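Local atomic coordinates of putative glycosylhydrolase (Parabacteroides distasonis, PDB entry 3S5Q), a protein that is probably a glycoside hydrolase of the 3-keto-disaccharide hydrolase family, with a concanavalin A-like fold, whose substrate is not established. Residues 68-79 / 94-105. Residues are numbered along the deposited sequence; the frame is centred on the assembly and turned at random.
Sequences FKTDVNTNSGVV and EIQIADDHHPEW
The N73 amide lies stacked on one face of the H102 imidazole, the planes 9° apart and ND2 3.7 Å from CE1 of H102; P103 CD takes the opposite face, and V72 CG2 meets the ring edge, near its plane, at CD2. CG of N73, anti to the backbone N (chi1 -151°), carries the amide over the ring; CB makes a CH-pi contact with the same face. The W105 indole has A98 CB over one face and, obliquely, N75 ND2 3.5 Å from its CZ2. One face of the F68 ring carries I97 CG2, 3.8 Å from the ring centroid. N75, A98 and I97 belong to the antiparallel hairpin of strands 75-82 and 93-98, the latter at the edge of a five-stranded sheet of the concanavalin A-like fold, whereas F68 comes from strand 62-70 of the facing sheet. I97 and V78, on one face of that hairpin, pack toward this second sheet, where I97 also touches F206. I95 N donates to V78 O at 2.7 Å. Beyond the strands, the type II turn D71-T74 is tied down by N73 N, which reaches the anti lone pair of D99 OD2 at 3.0 Å (172°). D99 OD1 accepts from a water that T70 OG1 donates to at 2.6 Å.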
loop_
_atom_site.group_PDB
_atom_site.type_symbol
_atom_site.label_atom_id
_atom_site.label_comp_id
_atom_site.label_asym_id
_atom_site.label_seq_id
_atom_site.Cartn_x
_atom_site.Cartn_y
_atom_site.Cartn_z
ATOM N N PHE A 68 -8.326 -1.853 -3.692
ATOM C CA PHE A 68 -8.096 -3.198 -3.171
ATOM C C PHE A 68 -9.330 -3.662 -2.469
ATOM O O PHE A 68 -10.084 -2.852 -1.961
ATOM C CB PHE A 68 -6.873 -3.255 -2.224
ATOM C CG PHE A 68 -7.049 -2.520 -0.914
ATOM C CD1 PHE A 68 -7.656 -3.140 0.180
ATOM C CD2 PHE A 68 -6.567 -1.203 -0.752
ATOM C CE1 PHE A 68 -7.834 -2.453 1.362
ATOM C CE2 PHE A 68 -6.732 -0.519 0.431
ATOM C CZ PHE A 68 -7.353 -1.163 1.505
ATOM N N LYS A 69 -9.545 -4.973 -2.479
ATOM C CA LYS A 69 -10.673 -5.612 -1.819
ATOM C C LYS A 69 -10.086 -6.647 -0.861
ATOM O O LYS A 69 -9.137 -7.359 -1.214
ATOM C CB LYS A 69 -11.569 -6.302 -2.849
ATOM C CG LYS A 69 -12.736 -7.069 -2.244
ATOM C CD LYS A 69 -13.516 -7.818 -3.285
ATOM C CE LYS A 69 -14.487 -6.929 -4.033
ATOM N NZ LYS A 69 -15.615 -7.709 -4.582
ATOM N N THR A 70 -10.620 -6.719 0.352
ATOM C CA THR A 70 -10.150 -7.687 1.341
ATOM C C THR A 70 -11.146 -8.837 1.444
ATOM O O THR A 70 -12.279 -8.750 0.975
ATOM C CB THR A 70 -9.966 -7.056 2.783
ATOM O OG1 THR A 70 -11.252 -6.723 3.317
ATOM C CG2 THR A 70 -9.094 -5.826 2.762
ATOM N N ASP A 71 -10.693 -9.919 2.048
ATOM C CA ASP A 71 -11.588 -10.945 2.636
ATOM C C ASP A 71 -11.310 -10.954 4.133
ATOM O O ASP A 71 -10.456 -10.199 4.630
ATOM C CB ASP A 71 -11.331 -12.330 2.031
ATOM C CG ASP A 71 -12.509 -13.314 2.236
ATOM O OD1 ASP A 71 -13.468 -13.043 3.032
ATOM O OD2 ASP A 71 -12.450 -14.388 1.613
ATOM N N VAL A 72 -12.041 -11.775 4.872
ATOM C CA VAL A 72 -11.805 -11.900 6.304
ATOM C C VAL A 72 -10.309 -12.094 6.623
ATOM O O VAL A 72 -9.661 -13.043 6.164
ATOM C CB VAL A 72 -12.693 -13.023 6.915
ATOM C CG1 VAL A 72 -12.328 -14.427 6.343
ATOM C CG2 VAL A 72 -12.624 -12.984 8.426
ATOM N N ASN A 73 -9.771 -11.163 7.401
ATOM C CA ASN A 73 -8.387 -11.196 7.877
ATOM C C ASN A 73 -7.303 -11.129 6.782
ATOM O O ASN A 73 -6.189 -11.600 6.981
ATOM C CB ASN A 73 -8.160 -12.423 8.778
ATOM C CG ASN A 73 -7.080 -12.193 9.824
ATOM O OD1 ASN A 73 -6.496 -11.108 9.901
ATOM N ND2 ASN A 73 -6.801 -13.219 10.636
ATOM N N THR A 74 -7.606 -10.550 5.623
ATOM C CA THR A 74 -6.531 -10.232 4.663
ATOM C C THR A 74 -5.403 -9.463 5.310
ATOM O O THR A 74 -5.624 -8.617 6.167
ATOM C CB THR A 74 -7.020 -9.365 3.507
ATOM O OG1 THR A 74 -7.985 -10.102 2.759
ATOM C CG2 THR A 74 -5.835 -8.932 2.601
ATOM N N ASN A 75 -4.190 -9.783 4.877
ATOM C CA ASN A 75 -2.962 -9.129 5.313
ATOM C C ASN A 75 -2.035 -9.045 4.071
ATOM O O ASN A 75 -1.691 -10.079 3.470
ATOM C CB ASN A 75 -2.344 -9.988 6.427
ATOM C CG ASN A 75 -1.197 -9.308 7.148
ATOM O OD1 ASN A 75 -0.415 -8.585 6.556
ATOM N ND2 ASN A 75 -1.082 -9.560 8.436
ATOM N N SER A 76 -1.661 -7.824 3.686
ATOM C CA SER A 76 -0.916 -7.533 2.454
ATOM C C SER A 76 -0.361 -6.101 2.636
ATOM O O SER A 76 -0.191 -5.632 3.775
ATOM C CB SER A 76 -1.866 -7.667 1.249
ATOM O OG SER A 76 -1.250 -7.410 -0.020
ATOM N N GLY A 77 -0.120 -5.393 1.548
ATOM C CA GLY A 77 0.354 -4.017 1.615
ATOM C C GLY A 77 0.966 -3.526 0.314
ATOM O O GLY A 77 1.100 -4.285 -0.663
ATOM N N VAL A 78 1.322 -2.241 0.305
ATOM C CA VAL A 78 1.950 -1.602 -0.823
ATOM C C VAL A 78 3.326 -1.168 -0.328
ATOM O O VAL A 78 3.458 -0.602 0.747
ATOM C CB VAL A 78 1.157 -0.377 -1.318
ATOM C CG1 VAL A 78 1.877 0.277 -2.546
ATOM C CG2 VAL A 78 -0.288 -0.770 -1.649
ATOM N N VAL A 79 4.344 -1.477 -1.121
ATOM C CA VAL A 79 5.709 -1.207 -0.773
ATOM C C VAL A 79 6.266 -0.109 -1.701
ATOM O O VAL A 79 6.190 -0.203 -2.928
ATOM C CB VAL A 79 6.530 -2.519 -0.887
ATOM C CG1 VAL A 79 8.043 -2.266 -0.581
ATOM C CG2 VAL A 79 5.932 -3.652 0.028
ATOM N N GLU A 94 6.716 0.178 3.773
ATOM C CA GLU A 94 5.443 -0.466 3.503
ATOM C C GLU A 94 4.250 0.270 4.110
ATOM O O GLU A 94 4.281 0.675 5.279
ATOM C CB GLU A 94 5.427 -1.904 3.954
ATOM C CG GLU A 94 4.208 -2.644 3.370
ATOM C CD GLU A 94 4.162 -4.127 3.621
ATOM O OE1 GLU A 94 4.736 -4.574 4.626
ATOM O OE2 GLU A 94 3.509 -4.836 2.797
ATOM N N ILE A 95 3.212 0.422 3.274
ATOM C CA ILE A 95 1.898 0.901 3.653
ATOM C C ILE A 95 1.062 -0.361 3.838
ATOM O O ILE A 95 0.902 -1.131 2.913
ATOM C CB ILE A 95 1.289 1.759 2.579
ATOM C CG1 ILE A 95 2.242 2.896 2.189
ATOM C CG2 ILE A 95 -0.066 2.329 2.993
ATOM C CD1 ILE A 95 2.915 3.586 3.345
ATOM N N GLN A 96 0.565 -0.571 5.045
ATOM C CA GLN A 96 -0.211 -1.779 5.383
ATOM C C GLN A 96 -1.571 -1.853 4.670
ATOM O O GLN A 96 -2.283 -0.849 4.505
ATOM C CB GLN A 96 -0.448 -1.801 6.897
ATOM C CG GLN A 96 -1.230 -3.028 7.495
ATOM C CD GLN A 96 -0.449 -4.315 7.467
ATOM O OE1 GLN A 96 0.262 -4.582 6.505
ATOM N NE2 GLN A 96 -0.575 -5.145 8.534
ATOM N N ILE A 97 -1.975 -3.070 4.309
ATOM C CA ILE A 97 -3.361 -3.304 3.905
ATOM C C ILE A 97 -3.781 -4.442 4.765
ATOM O O ILE A 97 -3.086 -5.426 4.804
ATOM C CB ILE A 97 -3.500 -3.695 2.423
ATOM C CG1 ILE A 97 -3.166 -2.499 1.557
ATOM C CG2 ILE A 97 -4.946 -4.234 2.134
ATOM C CD1 ILE A 97 -3.030 -2.811 0.087
ATOM N N ALA A 98 -4.853 -4.253 5.529
ATOM C CA ALA A 98 -5.368 -5.310 6.417
ATOM C C ALA A 98 -6.848 -5.144 6.577
ATOM O O ALA A 98 -7.380 -4.029 6.499
ATOM C CB ALA A 98 -4.681 -5.264 7.814
ATOM N N ASP A 99 -7.529 -6.267 6.788
ATOM C CA ASP A 99 -8.917 -6.243 7.186
ATOM C C ASP A 99 -8.953 -5.943 8.667
ATOM O O ASP A 99 -9.018 -6.886 9.474
ATOM C CB ASP A 99 -9.609 -7.590 6.919
ATOM C CG ASP A 99 -11.025 -7.683 7.570
ATOM O OD1 ASP A 99 -11.729 -6.654 7.690
ATOM O OD2 ASP A 99 -11.438 -8.795 7.972
ATOM N N ASP A 100 -8.918 -4.648 9.008
ATOM C CA ASP A 100 -8.994 -4.176 10.393
ATOM C C ASP A 100 -10.261 -4.649 11.131
ATOM O O ASP A 100 -10.283 -4.662 12.361
ATOM C CB ASP A 100 -8.911 -2.638 10.461
ATOM C CG ASP A 100 -7.516 -2.083 10.086
ATOM O OD1 ASP A 100 -6.591 -2.852 9.747
ATOM O OD2 ASP A 100 -7.330 -0.847 10.181
ATOM N N HIS A 101 -11.303 -5.051 10.407
ATOM C CA HIS A 101 -12.544 -5.504 11.060
ATOM C C HIS A 101 -12.450 -6.868 11.761
ATOM O O HIS A 101 -13.308 -7.205 12.578
ATOM C CB HIS A 101 -13.730 -5.505 10.082
ATOM C CG HIS A 101 -14.035 -4.143 9.516
ATOM N ND1 HIS A 101 -15.005 -3.306 10.043
ATOM C CD2 HIS A 101 -13.460 -3.459 8.494
ATOM C CE1 HIS A 101 -15.041 -2.186 9.334
ATOM N NE2 HIS A 101 -14.103 -2.246 8.401
ATOM N N HIS A 102 -11.446 -7.658 11.411
ATOM C CA HIS A 102 -11.240 -8.952 12.061
ATOM C C HIS A 102 -10.707 -8.626 13.466
ATOM O O HIS A 102 -9.836 -7.780 13.611
ATOM C CB HIS A 102 -10.272 -9.850 11.264
ATOM C CG HIS A 102 -10.244 -11.284 11.731
ATOM N ND1 HIS A 102 -9.471 -11.710 12.787
ATOM C CD2 HIS A 102 -10.896 -12.382 11.278
ATOM C CE1 HIS A 102 -9.652 -13.013 12.966
ATOM N NE2 HIS A 102 -10.502 -13.445 12.052
ATOM N N PRO A 103 -11.263 -9.279 14.496
ATOM C CA PRO A 103 -10.985 -8.925 15.891
ATOM C C PRO A 103 -9.536 -9.162 16.284
ATOM O O PRO A 103 -9.055 -8.578 17.248
ATOM C CB PRO A 103 -11.915 -9.883 16.678
ATOM C CG PRO A 103 -12.051 -11.030 15.791
ATOM C CD PRO A 103 -12.194 -10.429 14.434
ATOM N N GLU A 104 -8.882 -10.049 15.545
ATOM C CA GLU A 104 -7.477 -10.328 15.652
ATOM C C GLU A 104 -6.664 -9.049 15.660
ATOM O O GLU A 104 -5.717 -8.935 16.452
ATOM C CB GLU A 104 -7.073 -11.184 14.446
ATOM C CG GLU A 104 -5.607 -11.580 14.323
ATOM C CD GLU A 104 -5.401 -13.007 13.753
ATOM O OE1 GLU A 104 -6.281 -13.903 13.956
ATOM O OE2 GLU A 104 -4.342 -13.225 13.124
ATOM N N TRP A 105 -7.014 -8.098 14.773
ATOM C CA TRP A 105 -6.265 -6.830 14.654
ATOM C C TRP A 105 -6.272 -5.947 15.914
ATOM O O TRP A 105 -5.429 -5.076 16.036
ATOM C CB TRP A 105 -6.699 -6.038 13.410
ATOM C CG TRP A 105 -6.102 -6.615 12.187
ATOM C CD1 TRP A 105 -6.726 -7.385 11.249
ATOM C CD2 TRP A 105 -4.726 -6.538 11.793
ATOM N NE1 TRP A 105 -5.826 -7.784 10.282
ATOM C CE2 TRP A 105 -4.591 -7.276 10.592
ATOM C CE3 TRP A 105 -3.589 -5.911 12.339
ATOM C CZ2 TRP A 105 -3.374 -7.396 9.927
ATOM C CZ3 TRP A 105 -2.375 -6.044 11.671
ATOM C CH2 TRP A 105 -2.286 -6.770 10.474
HETATM O O HOH W 1 -11.576 -5.183 5.326
#